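Local atomic coordinates of 3-methyladenine dna-glycosylase (Archaeoglobus fulgidus, PDB entry 2JHN), a protein that belongs to the HhH-GPD superfamily of base excision DNA repair proteins and also carries a domain resembling the TATA-box binding protein. Residues 5-9 with 84-89; 77-81 with 110-116; 101-105 with 280-284. The protein carries 1 engineered substitution. All blocks are in the same frame, centred on the assembly; numbering follows the deposited sequence.

Contact 1: 5-9 with 84-89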
loop_
_atom_site.group_PDB
_atom_site.type_symbol
_atom_site.label_atom_id
_atom_site.label_comp_id
_atom_site.label_asym_id
_atom_site.label_seq_id
_atom_site.Cartn_x
_atom_site.Cartn_y
_atom_site.Cartn_z
ATOM N N GLU A 5 10.755 -18.518 3.944
ATOM C CA GLU A 5 11.140 -18.770 5.342
ATOM C C GLU A 5 11.634 -17.503 6.018
ATOM O O GLU A 5 12.542 -16.851 5.519
ATOM C CB GLU A 5 12.218 -19.857 5.409
ATOM C CG GLU A 5 11.808 -21.175 4.761
ATOM C CD GLU A 5 10.702 -21.909 5.509
ATOM O OE1 GLU A 5 10.312 -21.520 6.651
ATOM O OE2 GLU A 5 10.212 -22.907 4.934
ATOM N N LEU A 6 11.027 -17.170 7.148
ATOM C CA LEU A 6 11.285 -15.912 7.865
ATOM C C LEU A 6 12.164 -16.169 9.082
ATOM O O LEU A 6 12.095 -17.254 9.671
ATOM C CB LEU A 6 9.969 -15.295 8.342
ATOM C CG LEU A 6 8.795 -15.206 7.352
ATOM C CD1 LEU A 6 7.580 -14.596 8.024
ATOM C CD2 LEU A 6 9.202 -14.446 6.121
ATOM N N LYS A 7 12.949 -15.165 9.484
ATOM C CA LYS A 7 13.738 -15.273 10.727
ATOM C C LYS A 7 12.880 -15.047 11.973
ATOM O O LYS A 7 13.138 -15.630 13.033
ATOM C CB LYS A 7 14.970 -14.347 10.709
ATOM C CG LYS A 7 16.015 -14.705 11.768
ATOM C CD LYS A 7 17.109 -13.660 11.882
ATOM C CE LYS A 7 17.992 -13.930 13.092
ATOM N NZ LYS A 7 18.945 -12.805 13.357
ATOM N N HIS A 8 11.816 -14.258 11.823
ATOM C CA HIS A 8 10.957 -13.832 12.922
ATOM C C HIS A 8 9.485 -14.195 12.617
ATOM O O HIS A 8 9.103 -14.227 11.448
ATOM C CB HIS A 8 11.143 -12.317 13.074
ATOM C CG HIS A 8 10.613 -11.754 14.358
ATOM N ND1 HIS A 8 9.265 -11.598 14.602
ATOM C CD2 HIS A 8 11.250 -11.271 15.451
ATOM C CE1 HIS A 8 9.093 -11.065 15.800
ATOM N NE2 HIS A 8 10.284 -10.853 16.335
ATOM N N ALA A 9 8.660 -14.469 13.633
ATOM C CA ALA A 9 7.220 -14.729 13.394
ATOM C C ALA A 9 6.525 -13.480 12.821
ATOM O O ALA A 9 6.923 -12.344 13.109
ATOM C CB ALA A 9 6.511 -15.182 14.664
ATOM N N ASN A 84 12.598 -8.944 8.492
ATOM C CA ASN A 84 12.905 -9.059 9.903
ATOM C C ASN A 84 12.628 -7.746 10.669
ATOM O O ASN A 84 13.258 -6.723 10.386
ATOM C CB ASN A 84 14.382 -9.484 10.028
ATOM C CG ASN A 84 14.813 -9.733 11.456
ATOM O OD1 ASN A 84 14.083 -9.461 12.411
ATOM N ND2 ASN A 84 16.022 -10.282 11.607
ATOM N N PRO A 85 11.642 -7.757 11.583
ATOM C CA PRO A 85 11.237 -6.552 12.339
ATOM C C PRO A 85 11.981 -6.356 13.667
ATOM O O PRO A 85 11.556 -5.551 14.489
ATOM C CB PRO A 85 9.788 -6.847 12.672
ATOM C CG PRO A 85 9.775 -8.348 12.924
ATOM C CD PRO A 85 10.803 -8.921 11.947
ATOM N N GLU A 86 13.044 -7.111 13.891
ATOM C CA GLU A 86 13.692 -7.108 15.219
ATOM C C GLU A 86 14.133 -5.697 15.638
ATOM O O GLU A 86 13.809 -5.245 16.746
ATOM C CB GLU A 86 14.881 -8.073 15.220
ATOM C CG GLU A 86 15.758 -7.985 16.457
ATOM C CD GLU A 86 15.202 -8.752 17.643
ATOM O OE1 GLU A 86 14.099 -9.350 17.523
ATOM O OE2 GLU A 86 15.883 -8.757 18.703
ATOM N N GLU A 87 14.809 -5.005 14.715
ATOM C CA GLU A 87 15.364 -3.690 14.967
ATOM C C GLU A 87 14.275 -2.625 15.108
ATOM O O GLU A 87 14.372 -1.739 15.964
ATOM C CB GLU A 87 16.354 -3.310 13.869
ATOM C CG GLU A 87 17.439 -2.321 14.353
ATOM C CD GLU A 87 18.139 -1.555 13.230
ATOM O OE1 GLU A 87 18.256 -2.109 12.100
ATOM O OE2 GLU A 87 18.599 -0.402 13.494
ATOM N N LEU A 88 13.252 -2.713 14.255
ATOM C CA LEU A 88 12.084 -1.833 14.385
ATOM C C LEU A 88 11.489 -2.010 15.770
ATOM O O LEU A 88 11.178 -1.036 16.458
ATOM C CB LEU A 88 11.019 -2.188 13.325
ATOM C CG LEU A 88 9.609 -1.592 13.495
ATOM C CD1 LEU A 88 9.602 -0.085 13.375
ATOM C CD2 LEU A 88 8.599 -2.220 12.488
ATOM N N TYR A 89 11.318 -3.261 16.173
ATOM C CA TYR A 89 10.646 -3.541 17.439
ATOM C C TYR A 89 11.457 -3.016 18.622
ATOM O O TYR A 89 10.894 -2.442 19.562
ATOM C CB TYR A 89 10.400 -5.035 17.578
ATOM C CG TYR A 89 9.194 -5.584 16.819
ATOM C CD1 TYR A 89 8.218 -4.745 16.255
ATOM C CD2 TYR A 89 9.014 -6.956 16.719
ATOM C CE1 TYR A 89 7.101 -5.296 15.592
ATOM C CE2 TYR A 89 7.920 -7.505 16.073
ATOM C CZ TYR A 89 6.974 -6.675 15.508
ATOM O OH TYR A 89 5.903 -7.261 14.887
HETATM O O HOH W 1 11.248 -9.546 18.466
HETATM O O HOH W 2 6.417 -9.572 13.727
#

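Contact 2: 77-81 with 110-116. With GOL (glycerol), chain G.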
loop_
_atom_site.group_PDB
_atom_site.type_symbol
_atom_site.label_atom_id
_atom_site.label_comp_id
_atom_site.label_asym_id
_atom_site.label_seq_id
_atom_site.Cartn_x
_atom_site.Cartn_y
_atom_site.Cartn_z
ATOM N N VAL A 77 7.856 -10.341 -0.611
ATOM C CA VAL A 77 8.509 -9.934 0.636
ATOM C C VAL A 77 8.356 -8.412 0.831
ATOM O O VAL A 77 8.006 -7.940 1.915
ATOM C CB VAL A 77 9.996 -10.326 0.646
ATOM C CG1 VAL A 77 10.757 -9.612 1.797
ATOM C CG2 VAL A 77 10.138 -11.870 0.771
ATOM N N GLU A 78 8.623 -7.666 -0.225
ATOM C CA GLU A 78 8.542 -6.203 -0.192
ATOM C C GLU A 78 7.067 -5.730 -0.043
ATOM O O GLU A 78 6.751 -4.804 0.737
ATOM C CB GLU A 78 9.163 -5.648 -1.472
ATOM C CG GLU A 78 9.164 -4.111 -1.497
ATOM C CD GLU A 78 9.603 -3.552 -2.824
ATOM O OE1 GLU A 78 9.232 -4.127 -3.881
ATOM O OE2 GLU A 78 10.292 -2.507 -2.806
ATOM N N TYR A 79 6.161 -6.344 -0.798
ATOM C CA TYR A 79 4.758 -5.907 -0.794
ATOM C C TYR A 79 4.017 -6.209 0.529
ATOM O O TYR A 79 3.256 -5.376 1.056
ATOM C CB TYR A 79 4.012 -6.560 -1.959
ATOM C CG TYR A 79 2.534 -6.222 -2.006
ATOM C CD1 TYR A 79 2.110 -4.984 -2.505
ATOM C CD2 TYR A 79 1.553 -7.151 -1.589
ATOM C CE1 TYR A 79 0.761 -4.642 -2.574
ATOM C CE2 TYR A 79 0.187 -6.818 -1.657
ATOM C CZ TYR A 79 -0.193 -5.558 -2.168
ATOM O OH TYR A 79 -1.523 -5.163 -2.257
ATOM N N LEU A 80 4.212 -7.419 1.026
ATOM C CA LEU A 80 3.539 -7.872 2.261
ATOM C C LEU A 80 4.288 -7.416 3.513
ATOM O O LEU A 80 3.735 -7.476 4.608
ATOM C CB LEU A 80 3.390 -9.412 2.258
ATOM C CG LEU A 80 2.575 -10.021 1.086
ATOM C CD1 LEU A 80 2.792 -11.547 1.000
ATOM C CD2 LEU A 80 1.106 -9.699 1.224
ATOM N N GLY A 81 5.535 -6.964 3.343
ATOM C CA GLY A 81 6.331 -6.461 4.472
ATOM C C GLY A 81 6.827 -7.599 5.379
ATOM O O GLY A 81 6.580 -7.581 6.586
ATOM N N ARG A 110 7.241 -5.183 9.910
ATOM C CA ARG A 110 7.564 -4.007 9.104
ATOM C C ARG A 110 6.472 -3.700 8.099
ATOM O O ARG A 110 5.712 -4.583 7.698
ATOM C CB ARG A 110 8.888 -4.246 8.368
ATOM C CG ARG A 110 10.087 -4.455 9.373
ATOM C CD ARG A 110 11.414 -4.066 8.740
ATOM N NE ARG A 110 11.494 -2.615 8.591
ATOM C CZ ARG A 110 12.592 -1.955 8.223
ATOM N NH1 ARG A 110 13.731 -2.612 7.975
ATOM N NH2 ARG A 110 12.559 -0.632 8.106
ATOM N N ALA A 111 6.437 -2.455 7.638
ATOM C CA ALA A 111 5.481 -2.043 6.617
ATOM C C ALA A 111 5.813 -2.699 5.286
ATOM O O ALA A 111 6.993 -2.832 4.918
ATOM C CB ALA A 111 5.500 -0.543 6.461
ATOM N N GLY A 112 4.768 -3.130 4.581
ATOM C CA GLY A 112 4.913 -3.507 3.162
ATOM C C GLY A 112 4.742 -2.294 2.251
ATOM O O GLY A 112 5.235 -1.186 2.564
ATOM N N LEU A 113 4.041 -2.510 1.137
ATOM C CA LEU A 113 3.653 -1.437 0.222
ATOM C C LEU A 113 2.154 -1.563 -0.015
ATOM O O LEU A 113 1.553 -2.608 0.307
ATOM C CB LEU A 113 4.412 -1.560 -1.117
ATOM C CG LEU A 113 5.939 -1.389 -1.043
ATOM C CD1 LEU A 113 6.531 -1.819 -2.399
ATOM C CD2 LEU A 113 6.274 0.077 -0.733
ATOM N N MET A 114 1.544 -0.509 -0.550
ATOM C CA MET A 114 0.113 -0.588 -0.853
ATOM C C MET A 114 -0.207 -0.754 -2.372
ATOM O O MET A 114 -1.377 -0.585 -2.796
ATOM C CB MET A 114 -0.626 0.576 -0.181
ATOM C CG MET A 114 -0.552 0.501 1.352
ATOM S SD MET A 114 -1.299 1.881 2.204
ATOM C CE MET A 114 -3.022 1.620 1.773
ATOM N N SER A 115 0.824 -1.112 -3.148
ATOM C CA SER A 115 0.726 -1.378 -4.584
ATOM C C SER A 115 1.844 -2.330 -5.048
ATOM O O SER A 115 2.912 -2.398 -4.435
ATOM C CB SER A 115 0.808 -0.068 -5.379
ATOM O OG SER A 115 2.040 0.624 -5.146
ATOM N N MET A 116 1.599 -3.037 -6.150
ATOM C CA MET A 116 2.605 -3.929 -6.732
ATOM C C MET A 116 3.272 -3.353 -7.996
ATOM O O MET A 116 3.969 -4.069 -8.732
ATOM C CB MET A 116 2.012 -5.315 -6.998
ATOM C CG MET A 116 1.344 -5.947 -5.766
ATOM S SD MET A 116 1.711 -7.712 -5.576
ATOM C CE MET A 116 3.496 -7.607 -5.485
HETATM C C1 GOL G . -0.215 -6.383 4.026
HETATM O O1 GOL G . -0.247 -5.816 5.325
HETATM C C2 GOL G . 0.286 -5.443 2.914
HETATM O O2 GOL G . 1.543 -4.868 3.254
HETATM C C3 GOL G . -0.708 -4.320 2.618
HETATM O O3 GOL G . -0.615 -3.871 1.267
HETATM O O HOH W 3 8.376 -3.466 2.347
HETATM O O HOH W 4 2.479 -4.719 5.882
HETATM O O HOH W 5 7.946 -7.906 8.947
#

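Contact 3: 101-105 with 280-284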
loop_
_atom_site.group_PDB
_atom_site.type_symbol
_atom_site.label_atom_id
_atom_site.label_comp_id
_atom_site.label_asym_id
_atom_site.label_seq_id
_atom_site.Cartn_x
_atom_site.Cartn_y
_atom_site.Cartn_z
ATOM N N LEU A 101 1.682 1.186 20.617
ATOM C CA LEU A 101 1.294 0.843 19.225
ATOM C C LEU A 101 1.788 -0.545 18.828
ATOM O O LEU A 101 1.036 -1.338 18.259
ATOM C CB LEU A 101 1.882 1.854 18.238
ATOM C CG LEU A 101 1.241 3.176 17.883
ATOM C CD1 LEU A 101 2.080 3.793 16.774
ATOM C CD2 LEU A 101 -0.203 2.973 17.420
ATOM N N LYS A 102 3.055 -0.834 19.114
ATOM C CA LYS A 102 3.640 -2.135 18.826
ATOM C C LYS A 102 2.854 -3.255 19.491
ATOM O O LYS A 102 2.604 -4.279 18.871
ATOM C CB LYS A 102 5.093 -2.214 19.287
ATOM C CG LYS A 102 5.741 -3.604 19.051
ATOM C CD LYS A 102 7.181 -3.683 19.592
ATOM C CE LYS A 102 7.237 -3.666 21.114
ATOM N NZ LYS A 102 7.270 -5.047 21.706
ATOM N N ASN A 103 2.467 -3.058 20.755
ATOM C CA ASN A 103 1.739 -4.084 21.494
ATOM C C ASN A 103 0.289 -4.249 21.032
ATOM O O ASN A 103 -0.199 -5.384 20.940
ATOM C CB ASN A 103 1.845 -3.838 23.006
ATOM C CG ASN A 103 3.264 -4.134 23.549
ATOM O OD1 ASN A 103 3.963 -5.023 23.050
ATOM N ND2 ASN A 103 3.686 -3.385 24.556
ATOM N N ARG A 104 -0.374 -3.140 20.702
ATOM C CA ARG A 104 -1.734 -3.187 20.178
ATOM C C ARG A 104 -1.789 -4.000 18.879
ATOM O O ARG A 104 -2.723 -4.770 18.684
ATOM C CB ARG A 104 -2.333 -1.785 19.973
ATOM C CG ARG A 104 -3.786 -1.808 19.443
ATOM C CD ARG A 104 -4.501 -0.453 19.535
ATOM N NE ARG A 104 -4.756 -0.054 20.924
ATOM C CZ ARG A 104 -5.827 -0.426 21.624
ATOM N NH1 ARG A 104 -6.756 -1.216 21.077
ATOM N NH2 ARG A 104 -5.956 -0.029 22.889
ATOM N N PHE A 105 -0.788 -3.819 18.001
ATOM C CA PHE A 105 -0.760 -4.549 16.724
ATOM C C PHE A 105 0.436 -5.515 16.655
ATOM O O PHE A 105 1.123 -5.632 15.629
ATOM C CB PHE A 105 -0.821 -3.563 15.539
ATOM C CG PHE A 105 -2.002 -2.624 15.604
ATOM C CD1 PHE A 105 -3.315 -3.095 15.389
ATOM C CD2 PHE A 105 -1.824 -1.276 15.943
ATOM C CE1 PHE A 105 -4.417 -2.224 15.478
ATOM C CE2 PHE A 105 -2.908 -0.395 16.024
ATOM C CZ PHE A 105 -4.215 -0.854 15.795
ATOM N N TYR A 280 1.499 1.494 11.244
ATOM C CA TYR A 280 0.907 1.374 12.607
ATOM C C TYR A 280 -0.066 2.526 12.906
ATOM O O TYR A 280 -1.099 2.296 13.527
ATOM C CB TYR A 280 2.000 1.295 13.693
ATOM C CG TYR A 280 2.715 -0.061 13.724
ATOM C CD1 TYR A 280 3.741 -0.338 12.825
ATOM C CD2 TYR A 280 2.344 -1.064 14.652
ATOM C CE1 TYR A 280 4.400 -1.593 12.811
ATOM C CE2 TYR A 280 3.020 -2.317 14.679
ATOM C CZ TYR A 280 4.037 -2.571 13.746
ATOM O OH TYR A 280 4.679 -3.774 13.730
ATOM N N LEU A 281 0.259 3.746 12.457
ATOM C CA LEU A 281 -0.627 4.913 12.637
ATOM C C LEU A 281 -1.919 4.760 11.800
ATOM O O LEU A 281 -3.001 5.117 12.269
ATOM C CB LEU A 281 0.093 6.229 12.304
ATOM C CG LEU A 281 1.273 6.611 13.202
ATOM C CD1 LEU A 281 1.976 7.853 12.675
ATOM C CD2 LEU A 281 0.842 6.832 14.682
ATOM N N PHE A 282 -1.816 4.211 10.587
ATOM C CA PHE A 282 -3.027 3.931 9.794
ATOM C C PHE A 282 -3.924 2.929 10.540
ATOM O O PHE A 282 -5.137 3.113 10.617
ATOM C CB PHE A 282 -2.707 3.337 8.414
ATOM C CG PHE A 282 -2.081 4.315 7.428
ATOM C CD1 PHE A 282 -2.429 5.676 7.409
ATOM C CD2 PHE A 282 -1.167 3.840 6.499
ATOM C CE1 PHE A 282 -1.822 6.562 6.443
ATOM C CE2 PHE A 282 -0.575 4.686 5.546
ATOM C CZ PHE A 282 -0.908 6.055 5.534
ATOM N N LEU A 283 -3.332 1.858 11.062
ATOM C CA LEU A 283 -4.122 0.869 11.807
ATOM C C LEU A 283 -4.801 1.517 13.029
ATOM O O LEU A 283 -5.957 1.258 13.304
ATOM C CB LEU A 283 -3.243 -0.293 12.263
ATOM C CG LEU A 283 -2.705 -1.225 11.181
ATOM C CD1 LEU A 283 -1.590 -2.083 11.753
ATOM C CD2 LEU A 283 -3.849 -2.057 10.622
ATOM N N TYR A 284 -4.041 2.336 13.751
ATOM C CA TYR A 284 -4.489 3.042 14.964
ATOM C C TYR A 284 -5.647 3.970 14.640
ATOM O O TYR A 284 -6.679 3.976 15.327
ATOM C CB TYR A 284 -3.315 3.838 15.541
ATOM C CG TYR A 284 -3.549 4.366 16.928
ATOM C CD1 TYR A 284 -3.581 3.505 18.018
ATOM C CD2 TYR A 284 -3.723 5.716 17.152
ATOM C CE1 TYR A 284 -3.786 3.985 19.290
ATOM C CE2 TYR A 284 -3.923 6.211 18.430
ATOM C CZ TYR A 284 -3.954 5.336 19.491
ATOM O OH TYR A 284 -4.171 5.809 20.760
HETATM O O HOH W 6 4.152 -5.121 16.267
#

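Contact 1: 5-9 with 84-89
His8 meets Pro85, Glu86 and Tyr89 with its imidazole, and most of the contact is built round that one ring. Pro85 CG sits over one face of the ring, 3.8 Å from the centroid of His8 and 16° off its normal, a CH-pi contact, while Pro85 CD lies 3.6 Å from His8 CB. With CG turned anti to the backbone N (chi1 -165°), His8 carries its ring across to the proline. Tyr89 presents its edge to the His8 ring in an offset edge-to-face pair, the planes 69° apart and Tyr89 CE2 3.8 Å from His8 CE1. The phenol ring has Pro85 CB over its centre, so the rigid pyrrolidine packs against both rings, which also meet each other.

Hydrogen bonds fix the imidazole. His8 ND1 donates to Ala9 O at 2.9 Å, almost straight, in the plane of both ring and carbonyl and on a lone pair, which holds the ring's rotation. Histidine suits the place because its second nitrogen is also used: NE2 is 2.7 Å from a water that donates to Glu86 OE1. The other carboxylate oxygen of Glu86 pairs with Arg90. A second water joins Ala9 O to Tyr89 OH, whose main partner is Gly109 N.

On the solvent-exposed flank, the extended chain of Lys7 passes obliquely over the amide of Asn84, with Lys7 CD 3.6 Å from Asn84 ND2.

Asn84 OD1 in turn accepts from Glu86 N at 3.0 Å, from above the carbonyl plane. This is an Asx turn leading into helix 86-93, with Pro85 at the N-cap, and the loop after edge strand 2-5 of the TBP-like sheet docks on this helix start.

Contact 2: 77-81 with 110-116
Tyr79 O takes the backbone N-H of Leu113 at 3.0 Å, the donor standing above the carbonyl plane, and Gly112 CA rests 3.3 Å from the same oxygen as a CA-H...O contact. With no CB on Gly112 to run into Tyr79 O, and none on Gly81 to strike Gly112 N and Arg110 O, the two glycines approach until their CA atoms are 3.5 Å apart. Beside them Leu113 CD1 lies 3.6 Å from Glu78 CD, against a chain whose carboxylate is held by Lys201. With CG anti to its N (chi1 177°), Tyr79 swings its ring toward Ser115 O, 3.3 Å from Tyr79 CD1 at the ring edge. Met116 SD lies over one face, 4.0 Å from the Tyr79 centroid, a Met-aromatic contact of one deposited conformer and so doubtful.

The site is the C-terminal end of helix 69-80, which Gly81 ends with positive phi (74°); loop 110-116 serves Tyr79 O directly and Glu78 O through a water on Ala111 O. A glycerol, probably from the crystallisation liquor, bonds to Tyr79 O and Leu113 O.

Further out, Tyr79 OH bonds to Asp28 of a sodium site, Asp276 binds Ala111 N and Arg110, and Arg275 reaches Gly112 O.

Contact 3: 101-105 with 280-284
Helix-to-helix packing joins the last turn of helix 96-104 to helix 274-287, and Leu101 and Phe105, one helical turn apart, carry it. Leu101 spreads its two methyls over the partner. Leu101 CD2 comes 3.5 Å from Tyr284 CD1, while Leu101 CD1 reaches Leu281 CD2 at 3.9 Å and Tyr280 CB at 4.0 Å, so the two branches of the leucine touch three side chains at once.

Phe105 is the first residue past the helix to leave helical backbone angles, although its N still bonds to Leu101 O at 3.1 Å. With CG anti to the carbonyl carbon (chi1 -55°), it lays its ring flat on Leu283: Leu283 CB stands over the centre of the Phe105 ring, 3.7 Å from the centroid and only 13° off the normal, a CH-pi contact. Arg104 CG covers the opposite face, which leaves the phenyl sandwiched between two aliphatic chains, a place that suits a flat, apolar group. No hydrogen bond passes directly between the segments; apolar side chains hold the end of helix 96-104 against helix 274-287.

Tyr280 packs and bonds at once. Its ring edge faces Leu101 O, with Tyr280 CD2 3.8 Å away, and its CE2 lies 4.1 Å from Phe105 CB. The hydroxyl bonds to Gly109 O and also accepts from a water that donates to Phe105 O, giving this buried phenol oxygen and the carbonyl at the helix end polar partners. Beyond the leucines, Leu250 of helix 241-251 touches both Leu101 and Leu281. On the exposed flank, Arg104 runs past Tyr284 to a cation-pi contact with Phe288.

Contact 1 lies nearest the surface, its centre about 20 Å from the centre of the chain, whereas the centre of contact 2 is buried at about 7 Å and that of contact 3, toward one side, at about 16 Å. Their chemistry follows: an imidazole packed on proline and tyrosine in the first, backbone atoms, glycines and bridging waters in the second, leucines and aromatic rings in the third. Contacts 1 and 2 both tie the TBP-like part to what follows it in the chain, and Arg110 packs on Asn84 and Pro85. Contacts 1 and 3 meet through Tyr89, which touches Tyr280 and Lys102. Helix 274-287 serves twice, directly in contact 3 and through Arg275 and Asp276 behind contact 2.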